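Local coordinates for epimerase domain-containing protein (Bacillus cereus HuA2-4, PDB 6ZLK) that interconverts UDP-glucuronic acid and UDP-galacturonic acid by inverting the sugar at C4, with bound NAD as the redox cofactor, at residues G181-K195 against L303-K315. Numbering follows the deposited sequence.
With UGA (uridine-5'-diphosphate-glucuronic acid), chain F.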
ATOM      1  N   GLY A 181       8.756 -26.264   5.674  1.00 14.28           N
ATOM      2  CA  GLY A 181       8.844 -27.272   6.742  1.00 13.43           C
ATOM      3  C   GLY A 181       7.530 -27.996   6.866  1.00 14.03           C
ATOM      4  O   GLY A 181       6.587 -27.772   6.098  1.00 14.23           O
ATOM      5  N   PRO A 182       7.467 -28.861   7.887  1.00 13.44           N
ATOM      6  CA  PRO A 182       6.212 -29.506   8.235  1.00 14.28           C
ATOM      7  C   PRO A 182       5.106 -28.463   8.337  1.00 14.16           C
ATOM      8  O   PRO A 182       5.363 -27.386   8.910  1.00 15.25           O
ATOM      9  CB  PRO A 182       6.548 -30.179   9.577  1.00 15.45           C
ATOM     10  CG  PRO A 182       8.009 -30.423   9.501  1.00 15.43           C
ATOM     11  CD  PRO A 182       8.524 -29.159   8.846  1.00 15.49           C
ATOM     12  N   ARG A 183       3.908 -28.768   7.857  1.00 13.43           N
ATOM     13  CA  ARG A 183       2.654 -27.948   7.877  1.00 15.63           C
ATOM     14  C   ARG A 183       2.700 -26.868   6.807  1.00 15.04           C
ATOM     15  O   ARG A 183       1.808 -26.046   6.753  1.00 15.36           O
ATOM     16  CB  ARG A 183       2.317 -27.335   9.232  1.00 16.84           C
ATOM     17  CG  ARG A 183       2.299 -28.322  10.377  1.00 19.45           C
ATOM     18  CD  ARG A 183       1.700 -27.574  11.570  1.00 22.39           C
ATOM     19  NE  ARG A 183       2.051 -28.332  12.727  1.00 24.40           N
ATOM     20  CZ  ARG A 183       1.968 -27.899  13.952  1.00 28.33           C
ATOM     21  NH1 ARG A 183       1.539 -26.674  14.213  1.00 23.74           N
ATOM     22  NH2 ARG A 183       2.286 -28.716  14.930  1.00 27.72           N
ATOM     23  N   GLN A 184       3.757 -26.820   6.004  1.00 14.34           N
ATOM     24  CA  GLN A 184       3.798 -25.792   4.938  1.00 13.82           C
ATOM     25  C   GLN A 184       2.526 -25.796   4.105  1.00 14.63           C
ATOM     26  O   GLN A 184       1.934 -26.826   3.865  1.00 14.62           O
ATOM     27  CB  GLN A 184       4.993 -25.986   4.041  1.00 14.65           C
ATOM     28  CG  GLN A 184       5.241 -24.823   3.131  1.00 15.65           C
ATOM     29  CD  GLN A 184       6.240 -25.077   2.034  1.00 15.39           C
ATOM     30  OE1 GLN A 184       6.290 -26.139   1.392  1.00 15.00           O
ATOM     31  NE2 GLN A 184       7.097 -24.100   1.815  1.00 12.97           N
ATOM     32  N   ARG A 185       2.029 -24.628   3.763  1.00 15.00           N
ATOM     33  CA  ARG A 185       0.750 -24.517   3.024  1.00 14.65           C
ATOM     34  C   ARG A 185       0.823 -25.372   1.753  1.00 12.94           C
ATOM     35  O   ARG A 185       1.840 -25.376   1.049  1.00 13.86           O
ATOM     36  CB  ARG A 185       0.430 -23.059   2.654  1.00 15.15           C
ATOM     37  CG  ARG A 185       0.539 -22.024   3.761  1.00 16.05           C
ATOM     38  CD  ARG A 185      -0.184 -20.790   3.295  1.00 15.89           C
ATOM     39  NE  ARG A 185       0.209 -20.333   1.963  1.00 16.93           N
ATOM     40  CZ  ARG A 185       1.200 -19.472   1.662  1.00 15.86           C
ATOM     41  NH1 ARG A 185       1.905 -18.861   2.598  1.00 16.76           N
ATOM     42  NH2 ARG A 185       1.416 -19.147   0.396  1.00 17.63           N
ATOM     43  N   PRO A 186      -0.280 -26.012   1.325  1.00 14.05           N
ATOM     44  CA  PRO A 186      -0.291 -26.806   0.093  1.00 14.74           C
ATOM     45  C   PRO A 186      -0.087 -26.052  -1.231  1.00 15.43           C
ATOM     46  O   PRO A 186       0.150 -26.719  -2.256  1.00 18.81           O
ATOM     47  CB  PRO A 186      -1.644 -27.505   0.061  1.00 16.82           C
ATOM     48  CG  PRO A 186      -2.374 -27.051   1.256  1.00 19.98           C
ATOM     49  CD  PRO A 186      -1.488 -26.210   2.146  1.00 16.65           C
ATOM     50  N   ASP A 187      -0.167 -24.719  -1.227  1.00 14.67           N
ATOM     51  CA  ASP A 187       0.052 -23.917  -2.458  1.00 15.83           C
ATOM     52  C   ASP A 187       1.546 -23.638  -2.619  1.00 15.59           C
ATOM     53  O   ASP A 187       1.913 -23.126  -3.651  1.00 18.09           O
ATOM     54  CB  ASP A 187      -0.779 -22.627  -2.476  1.00 17.08           C
ATOM     55  CG  ASP A 187      -0.490 -21.652  -1.345  1.00 21.92           C
ATOM     56  OD1 ASP A 187      -0.506 -22.073  -0.212  1.00 19.46           O
ATOM     57  OD2 ASP A 187      -0.232 -20.466  -1.630  1.00 25.08           O
ATOM     58  N   MET A 188       2.364 -23.896  -1.601  1.00 15.22           N
ATOM     59  CA  MET A 188       3.801 -23.530  -1.699  1.00 13.80           C
ATOM     60  C   MET A 188       4.602 -24.580  -2.436  1.00 14.31           C
ATOM     61  O   MET A 188       4.175 -25.718  -2.631  1.00 15.17           O
ATOM     62  CB  MET A 188       4.338 -23.271  -0.289  1.00 14.00           C
ATOM     63  CG  MET A 188       3.716 -22.026   0.285  1.00 16.15           C
ATOM     64  SD  MET A 188       4.584 -21.489   1.798  1.00 18.94           S
ATOM     65  CE  MET A 188       6.054 -20.719   1.171  1.00 16.22           C
ATOM     66  N   ALA A 189       5.754 -24.195  -2.945  1.00 14.01           N
ATOM     67  CA  ALA A 189       6.532 -25.020  -3.860  1.00 15.81           C
ATOM     68  C   ALA A 189       6.871 -26.355  -3.218  1.00 14.42           C
ATOM     69  O   ALA A 189       6.714 -27.420  -3.873  1.00 15.57           O
ATOM     70  CB  ALA A 189       7.796 -24.334  -4.266  1.00 15.79           C
ATOM     71  N   PHE A 190       7.461 -26.370  -2.045  1.00 14.92           N
ATOM     72  CA  PHE A 190       8.017 -27.639  -1.536  1.00 13.46           C
ATOM     73  C   PHE A 190       6.889 -28.629  -1.310  1.00 14.18           C
ATOM     74  O   PHE A 190       7.090 -29.821  -1.575  1.00 16.74           O
ATOM     75  CB  PHE A 190       8.850 -27.443  -0.268  1.00 14.42           C
ATOM     76  CG  PHE A 190      10.139 -26.676  -0.464  1.00 13.71           C
ATOM     77  CD1 PHE A 190      10.501 -26.147  -1.692  1.00 14.75           C
ATOM     78  CD2 PHE A 190      10.963 -26.474   0.626  1.00 13.11           C
ATOM     79  CE1 PHE A 190      11.663 -25.411  -1.820  1.00 14.71           C
ATOM     80  CE2 PHE A 190      12.133 -25.752   0.495  1.00 14.37           C
ATOM     81  CZ  PHE A 190      12.497 -25.257  -0.745  1.00 14.59           C
ATOM     82  N   HIS A 191       5.777 -28.181  -0.777  1.00 13.91           N
ATOM     83  CA  HIS A 191       4.602 -29.035  -0.501  1.00 14.79           C
ATOM     84  C   HIS A 191       4.156 -29.630  -1.836  1.00 15.15           C
ATOM     85  O   HIS A 191       4.032 -30.869  -1.965  1.00 15.85           O
ATOM     86  CB  HIS A 191       3.507 -28.234   0.132  1.00 14.82           C
ATOM     87  CG  HIS A 191       2.347 -29.047   0.605  1.00 16.15           C
ATOM     88  ND1 HIS A 191       1.865 -28.878   1.867  1.00 16.88           N
ATOM     89  CD2 HIS A 191       1.552 -29.964  -0.003  1.00 17.83           C
ATOM     90  CE1 HIS A 191       0.833 -29.709   2.051  1.00 20.02           C
ATOM     91  NE2 HIS A 191       0.650 -30.399   0.901  1.00 18.41           N
ATOM     92  N   ARG A 192       3.986 -28.791  -2.862  1.00 14.55           N
ATOM     93  CA  ARG A 192       3.567 -29.281  -4.204  1.00 15.02           C
ATOM     94  C   ARG A 192       4.565 -30.276  -4.755  1.00 17.35           C
ATOM     95  O   ARG A 192       4.116 -31.329  -5.288  1.00 18.46           O
ATOM     96  CB  ARG A 192       3.298 -28.128  -5.193  1.00 15.51           C
ATOM     97  CG  ARG A 192       2.115 -27.267  -4.812  1.00 16.64           C
ATOM     98  CD  ARG A 192       1.973 -25.972  -5.612  1.00 18.18           C
ATOM     99  NE  ARG A 192       2.136 -26.214  -7.052  1.00 18.82           N
ATOM    100  CZ  ARG A 192       1.159 -26.620  -7.844  1.00 20.18           C
ATOM    101  NH1 ARG A 192      -0.069 -26.742  -7.359  1.00 22.30           N
ATOM    102  NH2 ARG A 192       1.410 -26.912  -9.117  1.00 22.85           N
ATOM    103  N   LEU A 193       5.847 -29.928  -4.788  1.00 15.52           N
ATOM    104  CA  LEU A 193       6.891 -30.723  -5.441  1.00 16.51           C
ATOM    105  C   LEU A 193       7.028 -32.054  -4.728  1.00 16.35           C
ATOM    106  O   LEU A 193       7.200 -33.049  -5.403  1.00 16.88           O
ATOM    107  CB  LEU A 193       8.212 -29.952  -5.424  1.00 17.00           C
ATOM    108  CG  LEU A 193       8.208 -28.731  -6.329  1.00 18.41           C
ATOM    109  CD1 LEU A 193       9.474 -27.923  -6.088  1.00 17.65           C
ATOM    110  CD2 LEU A 193       8.145 -29.133  -7.799  1.00 20.06           C
ATOM    111  N   ILE A 194       6.994 -32.062  -3.394  1.00 15.98           N
ATOM    112  CA  ILE A 194       7.170 -33.344  -2.654  1.00 15.84           C
ATOM    113  C   ILE A 194       5.944 -34.213  -2.921  1.00 16.72           C
ATOM    114  O   ILE A 194       6.151 -35.433  -3.144  1.00 17.66           O
ATOM    115  CB  ILE A 194       7.415 -33.083  -1.162  1.00 16.08           C
ATOM    116  CG1 ILE A 194       8.741 -32.375  -0.905  1.00 17.56           C
ATOM    117  CG2 ILE A 194       7.303 -34.388  -0.386  1.00 17.72           C
ATOM    118  CD1 ILE A 194       8.802 -31.671   0.462  1.00 17.36           C
ATOM    119  N   LYS A 195       4.767 -33.645  -2.914  1.00 16.98           N
ATOM    120  CA  LYS A 195       3.501 -34.358  -3.147  1.00 17.43           C
ATOM    121  C   LYS A 195       3.597 -34.959  -4.554  1.00 18.31           C
ATOM    122  O   LYS A 195       3.300 -36.178  -4.712  1.00 18.14           O
ATOM    123  CB  LYS A 195       2.281 -33.442  -3.001  1.00 19.92           C
ATOM    124  CG  LYS A 195       0.934 -34.133  -3.166  1.00 21.30           C
ATOM    125  CD  LYS A 195      -0.223 -33.180  -3.065  1.00 26.44           C
ATOM    126  CE  LYS A 195      -1.546 -33.888  -2.941  1.00 31.23           C
ATOM    127  NZ  LYS A 195      -1.839 -34.602  -4.187  1.00 35.55           N
ATOM    128  N   LEU A 303      14.356 -30.327   4.582  1.00 17.58           N
ATOM    129  CA  LEU A 303      13.653 -31.084   3.510  1.00 15.59           C
ATOM    130  C   LEU A 303      13.356 -32.516   3.955  1.00 16.92           C
ATOM    131  O   LEU A 303      12.270 -32.977   3.666  1.00 16.95           O
ATOM    132  CB  LEU A 303      14.528 -31.082   2.275  1.00 16.85           C
ATOM    133  CG  LEU A 303      14.557 -29.745   1.536  1.00 18.10           C
ATOM    134  CD1 LEU A 303      15.566 -29.859   0.432  1.00 18.31           C
ATOM    135  CD2 LEU A 303      13.171 -29.339   1.022  1.00 18.35           C
ATOM    136  N   GLU A 304      14.205 -33.093   4.790  1.00 17.27           N
ATOM    137  CA  GLU A 304      13.904 -34.434   5.359  1.00 19.68           C
ATOM    138  C   GLU A 304      12.618 -34.348   6.172  1.00 16.40           C
ATOM    139  O   GLU A 304      11.772 -35.250   6.083  1.00 17.79           O
ATOM    140  CB  GLU A 304      15.066 -34.945   6.210  1.00 20.01           C
ATOM    141  CG  GLU A 304      16.221 -35.424   5.363  1.00 22.31           C
ATOM    142  CD  GLU A 304      17.543 -35.559   6.097  1.00 26.60           C
ATOM    143  OE1 GLU A 304      18.564 -35.806   5.389  1.00 31.17           O
ATOM    144  OE2 GLU A 304      17.562 -35.387   7.333  1.00 28.06           O
ATOM    145  N   ALA A 305      12.496 -33.307   6.993  1.00 16.92           N
ATOM    146  CA  ALA A 305      11.342 -33.129   7.874  1.00 16.49           C
ATOM    147  C   ALA A 305      10.124 -32.933   7.000  1.00 15.77           C
ATOM    148  O   ALA A 305       9.087 -33.538   7.276  1.00 14.84           O
ATOM    149  CB  ALA A 305      11.537 -31.946   8.781  1.00 18.38           C
ATOM    150  N   GLU A 306      10.204 -32.001   6.043  1.00 15.57           N
ATOM    151  CA  GLU A 306       9.010 -31.734   5.224  1.00 14.59           C
ATOM    152  C   GLU A 306       8.653 -32.988   4.420  1.00 15.57           C
ATOM    153  O   GLU A 306       7.430 -33.225   4.310  1.00 16.89           O
ATOM    154  CB  GLU A 306       9.169 -30.476   4.362  1.00 15.56           C
ATOM    155  CG  GLU A 306       7.825 -30.134   3.702  1.00 15.79           C
ATOM    156  CD  GLU A 306       7.661 -28.762   3.049  1.00 16.94           C
ATOM    157  OE1 GLU A 306       8.588 -27.914   3.214  1.00 15.49           O
ATOM    158  OE2 GLU A 306       6.631 -28.563   2.332  1.00 16.98           O
ATOM    159  N   TYR A 307       9.612 -33.730   3.878  1.00 16.99           N
ATOM    160  CA  TYR A 307       9.358 -34.962   3.114  1.00 16.70           C
ATOM    161  C   TYR A 307       8.556 -35.905   4.025  1.00 17.80           C
ATOM    162  O   TYR A 307       7.502 -36.372   3.619  1.00 17.31           O
ATOM    163  CB  TYR A 307      10.692 -35.520   2.633  1.00 17.30           C
ATOM    164  CG  TYR A 307      10.491 -36.779   1.853  1.00 21.38           C
ATOM    165  CD1 TYR A 307      10.412 -37.985   2.510  1.00 25.35           C
ATOM    166  CD2 TYR A 307      10.254 -36.725   0.495  1.00 24.13           C
ATOM    167  CE1 TYR A 307      10.186 -39.152   1.804  1.00 30.52           C
ATOM    168  CE2 TYR A 307      10.023 -37.883  -0.224  1.00 29.84           C
ATOM    169  CZ  TYR A 307       9.985 -39.092   0.436  1.00 29.62           C
ATOM    170  OH  TYR A 307       9.782 -40.249  -0.263  1.00 37.79           O
ATOM    171  N   ASP A 308       9.021 -36.106   5.255  1.00 17.38           N
ATOM    172  CA  ASP A 308       8.328 -37.085   6.153  1.00 19.17           C
ATOM    173  C   ASP A 308       6.926 -36.575   6.471  1.00 19.27           C
ATOM    174  O   ASP A 308       5.963 -37.352   6.556  1.00 20.54           O
ATOM    175  CB  ASP A 308       9.178 -37.386   7.378  1.00 20.92           C
ATOM    176  CG  ASP A 308      10.309 -38.391   7.130  1.00 24.77           C
ATOM    177  OD1 ASP A 308      10.321 -39.025   6.079  1.00 29.63           O
ATOM    178  OD2 ASP A 308      11.198 -38.447   7.984  1.00 35.07           O
ATOM    179  N   TYR A 309       6.736 -35.265   6.669  1.00 17.25           N
ATOM    180  CA  TYR A 309       5.423 -34.688   7.000  1.00 16.77           C
ATOM    181  C   TYR A 309       4.461 -34.899   5.830  1.00 16.64           C
ATOM    182  O   TYR A 309       3.330 -35.355   6.031  1.00 18.10           O
ATOM    183  CB  TYR A 309       5.593 -33.189   7.290  1.00 17.61           C
ATOM    184  CG  TYR A 309       4.277 -32.470   7.274  1.00 18.54           C
ATOM    185  CD1 TYR A 309       3.402 -32.520   8.359  1.00 22.48           C
ATOM    186  CD2 TYR A 309       3.872 -31.793   6.143  1.00 19.50           C
ATOM    187  CE1 TYR A 309       2.165 -31.897   8.309  1.00 22.43           C
ATOM    188  CE2 TYR A 309       2.619 -31.204   6.059  1.00 23.09           C
ATOM    189  CZ  TYR A 309       1.770 -31.265   7.140  1.00 22.04           C
ATOM    190  OH  TYR A 309       0.563 -30.642   7.015  1.00 27.99           O
ATOM    191  N   ILE A 310       4.920 -34.678   4.590  1.00 17.62           N
ATOM    192  CA  ILE A 310       4.031 -34.762   3.383  1.00 16.93           C
ATOM    193  C   ILE A 310       3.733 -36.253   3.145  1.00 17.88           C
ATOM    194  O   ILE A 310       2.588 -36.588   2.799  1.00 20.59           O
ATOM    195  CB  ILE A 310       4.706 -34.108   2.159  1.00 16.99           C
ATOM    196  CG1 ILE A 310       4.978 -32.600   2.335  1.00 18.90           C
ATOM    197  CG2 ILE A 310       3.877 -34.335   0.916  1.00 18.01           C
ATOM    198  CD1 ILE A 310       3.769 -31.744   2.496  1.00 21.46           C
ATOM    199  N   LYS A 311       4.724 -37.103   3.299  1.00 19.63           N
ATOM    200  CA  LYS A 311       4.550 -38.554   3.057  1.00 21.41           C
ATOM    201  C   LYS A 311       3.416 -39.028   3.968  1.00 22.28           C
ATOM    202  O   LYS A 311       2.537 -39.802   3.516  1.00 24.26           O
ATOM    203  CB  LYS A 311       5.851 -39.312   3.296  1.00 23.43           C
ATOM    204  CG  LYS A 311       5.750 -40.822   3.072  1.00 28.90           C
ATOM    205  CD  LYS A 311       7.105 -41.489   3.174  1.00 35.39           C
ATOM    206  CE  LYS A 311       7.133 -42.870   2.549  1.00 45.27           C
ATOM    207  NZ  LYS A 311       7.208 -42.783   1.069  1.00 52.37           N
ATOM    208  N   GLN A 312       3.454 -38.621   5.229  1.00 20.73           N
ATOM    209  CA  GLN A 312       2.415 -39.003   6.225  1.00 22.54           C
ATOM    210  C   GLN A 312       1.076 -38.351   5.899  1.00 22.98           C
ATOM    211  O   GLN A 312       0.003 -39.008   6.063  1.00 24.85           O
ATOM    212  CB  GLN A 312       2.925 -38.637   7.620  1.00 25.02           C
ATOM    213  CG  GLN A 312       1.936 -38.966   8.723  1.00 31.92           C
ATOM    214  CD  GLN A 312       2.589 -38.733  10.061  1.00 35.98           C
ATOM    215  OE1 GLN A 312       2.848 -39.665  10.809  1.00 42.75           O
ATOM    216  NE2 GLN A 312       2.880 -37.475  10.346  1.00 35.27           N
ATOM    217  N   LEU A 313       1.061 -37.081   5.500  1.00 24.07           N
ATOM    218  CA  LEU A 313      -0.198 -36.364   5.169  1.00 24.53           C
ATOM    219  C   LEU A 313      -0.965 -37.059   4.037  1.00 24.38           C
ATOM    220  O   LEU A 313      -2.202 -37.122   4.140  1.00 29.95           O
ATOM    221  CB  LEU A 313       0.146 -34.919   4.804  1.00 26.33           C
ATOM    222  CG  LEU A 313      -1.033 -33.997   4.499  1.00 27.65           C
ATOM    223  CD1 LEU A 313      -1.949 -33.861   5.701  1.00 28.44           C
ATOM    224  CD2 LEU A 313      -0.508 -32.638   4.082  1.00 26.82           C
ATOM    225  N   TYR A 314      -0.315 -37.624   3.028  1.00 27.22           N
ATOM    226  CA  TYR A 314      -1.020 -38.168   1.839  1.00 24.66           C
ATOM    227  C   TYR A 314      -0.973 -39.700   1.850  1.00 29.24           C
ATOM    228  O   TYR A 314      -1.366 -40.267   0.830  1.00 30.18           O
ATOM    229  CB  TYR A 314      -0.485 -37.535   0.555  1.00 28.40           C
ATOM    230  CG  TYR A 314      -0.714 -36.041   0.531  1.00 28.09           C
ATOM    231  CD1 TYR A 314      -2.002 -35.525   0.523  1.00 26.27           C
ATOM    232  CD2 TYR A 314       0.346 -35.148   0.573  1.00 25.84           C
ATOM    233  CE1 TYR A 314      -2.237 -34.165   0.529  1.00 27.51           C
ATOM    234  CE2 TYR A 314       0.129 -33.775   0.596  1.00 25.75           C
ATOM    235  CZ  TYR A 314      -1.166 -33.289   0.532  1.00 25.02           C
ATOM    236  OH  TYR A 314      -1.453 -31.956   0.546  1.00 24.46           O
ATOM    237  N   LYS A 315      -0.528 -40.313   2.948  1.00 30.93           N
ATOM    238  CA  LYS A 315      -0.289 -41.787   3.050  1.00 33.03           C
ATOM    239  C   LYS A 315      -1.567 -42.532   2.648  1.00 39.15           C
ATOM    240  O   LYS A 315      -2.480 -42.376   3.466  1.00 43.72           O
ATOM    241  CB  LYS A 315       0.155 -42.159   4.472  1.00 33.12           C
TER
HETATM  242  C1' UGA F 402       6.378 -17.608  -0.147  0.50 24.27           C
HETATM  243  C2' UGA F 402       4.981 -17.562   0.453  0.50 25.37           C
HETATM  244  O2' UGA F 402       4.106 -18.234  -0.445  0.50 21.95           O
HETATM  245  C3' UGA F 402       4.484 -16.152   0.669  0.50 26.33           C
HETATM  246  O3' UGA F 402       3.295 -16.237   1.458  0.50 27.71           O
HETATM  247  C4' UGA F 402       5.518 -15.280   1.362  0.50 27.13           C
HETATM  248  O4' UGA F 402       5.045 -13.927   1.368  0.50 24.53           O
HETATM  249  C5' UGA F 402       6.863 -15.371   0.624  0.50 29.18           C
HETATM  250  O5' UGA F 402       7.265 -16.741   0.537  0.50 28.01           O
HETATM  251  C6' UGA F 402       8.039 -14.589   1.234  0.50 31.95           C
HETATM  252  O'P UGA F 402       7.857 -13.502   1.732  0.50 38.73           O
HETATM  253  O'Q UGA F 402       9.149 -15.042   1.159  0.50 31.29           O
HETATM  254  PB  UGA F 402       7.341 -17.831  -2.580  0.50 15.86           P
HETATM  255  O1B UGA F 402       8.722 -17.390  -2.338  0.50 16.91           O
HETATM  256  O2B UGA F 402       6.666 -17.588  -3.883  0.50 17.81           O
HETATM  257  O3B UGA F 402       6.254 -17.311  -1.522  0.50 21.80           O
HETATM  258  O3A UGA F 402       7.307 -19.384  -2.213  0.50 13.46           O
HETATM  259  PA  UGA F 402       6.932 -20.751  -2.947  0.50 13.96           P
HETATM  260  O1A UGA F 402       5.494 -20.733  -3.231  0.50 14.62           O
HETATM  261  O2A UGA F 402       7.518 -21.831  -2.135  0.50 15.35           O
HETATM  262  O5D UGA F 402       7.725 -20.620  -4.345  0.50 12.71           O
HETATM  263  C5D UGA F 402       9.135 -20.574  -4.436  0.50 12.96           C
HETATM  264  C4D UGA F 402       9.512 -20.731  -5.878  0.50 13.30           C
HETATM  265  O4D UGA F 402       8.998 -21.980  -6.403  0.50 12.12           O
HETATM  266  C3D UGA F 402       8.979 -19.634  -6.806  0.50 13.04           C
HETATM  267  O3D UGA F 402      10.126 -19.195  -7.538  0.50 14.41           O
HETATM  268  C2D UGA F 402       7.943 -20.334  -7.689  0.50 13.15           C
HETATM  269  O2D UGA F 402       8.092 -19.942  -9.044  0.50 15.42           O
HETATM  270  C1D UGA F 402       8.394 -21.789  -7.664  0.50 12.66           C
HETATM  271  N1  UGA F 402       7.310 -22.772  -7.802  0.50 11.61           N
HETATM  272  C6  UGA F 402       6.227 -22.768  -6.967  0.50 12.28           C
HETATM  273  C2  UGA F 402       7.521 -23.785  -8.727  0.50 12.09           C
HETATM  274  O2  UGA F 402       8.472 -23.811  -9.500  0.50 11.65           O
HETATM  275  N3  UGA F 402       6.573 -24.757  -8.717  0.50 12.66           N
HETATM  276  C4  UGA F 402       5.459 -24.822  -7.914  0.50 13.60           C
HETATM  277  O4  UGA F 402       4.684 -25.761  -8.073  0.50 13.91           O
HETATM  278  C5  UGA F 402       5.295 -23.725  -6.996  0.50 12.70           C
HETATM  279  O   HOH W   1      -0.006 -28.577   5.024  1.00 24.47           O
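The imidazole of His191 lies under the methyl end of Ile310: CD1 of Ile310 sits 3.5 Å from the centroid of the His191 ring, while CA of Pro186 covers the opposite face. At the edge, NE2 of His191 and OH of Tyr314 are 2.6 Å apart in a nearly straight hydrogen bond (165°), and ND1 donates to O of Gln184 at 2.9 Å, from above that carbonyl's plane. Lys195 lays its chain, extended as far as CE and bent at chi4 before NZ, across one face of the Tyr314 ring, with CE 3.6 Å from the centroid; NZ adds a cation-pi contact and also pairs with Glu199. Deeper in, CG2 of Ile194 packs on CB of Ile310 at 3.6 Å, where helices 189-195 and 303-313 cross at -61°.

Glu306, with CG trans to the backbone N (chi1 -171°), reaches into the loop before helix 189-195. Its OE1 accepts N-H of Gly181 from above the carboxylate plane, and its OE2 lies 2.6 Å from OE1 of Gln184, whose NE2 donates to O of Val179 and so fixes the amide's turn. Nearby, the ring face of Tyr309 supports the Pro182-Arg183 peptide, with N of Arg183 3.2 Å above its centre, and a water joins OH of Tyr309 to O of Gln184.

Helix 303-313 packs on the side of 181-195 where Gly181, Gln184, His191 and Ile194 lie, while Arg185, Ala189 and Arg192 hydrogen-bond UDP-glucuronic acid. The buried Glu306 carboxylate means that polar contacts, as well as the Ile194-Ile310 packing, join helix to loop.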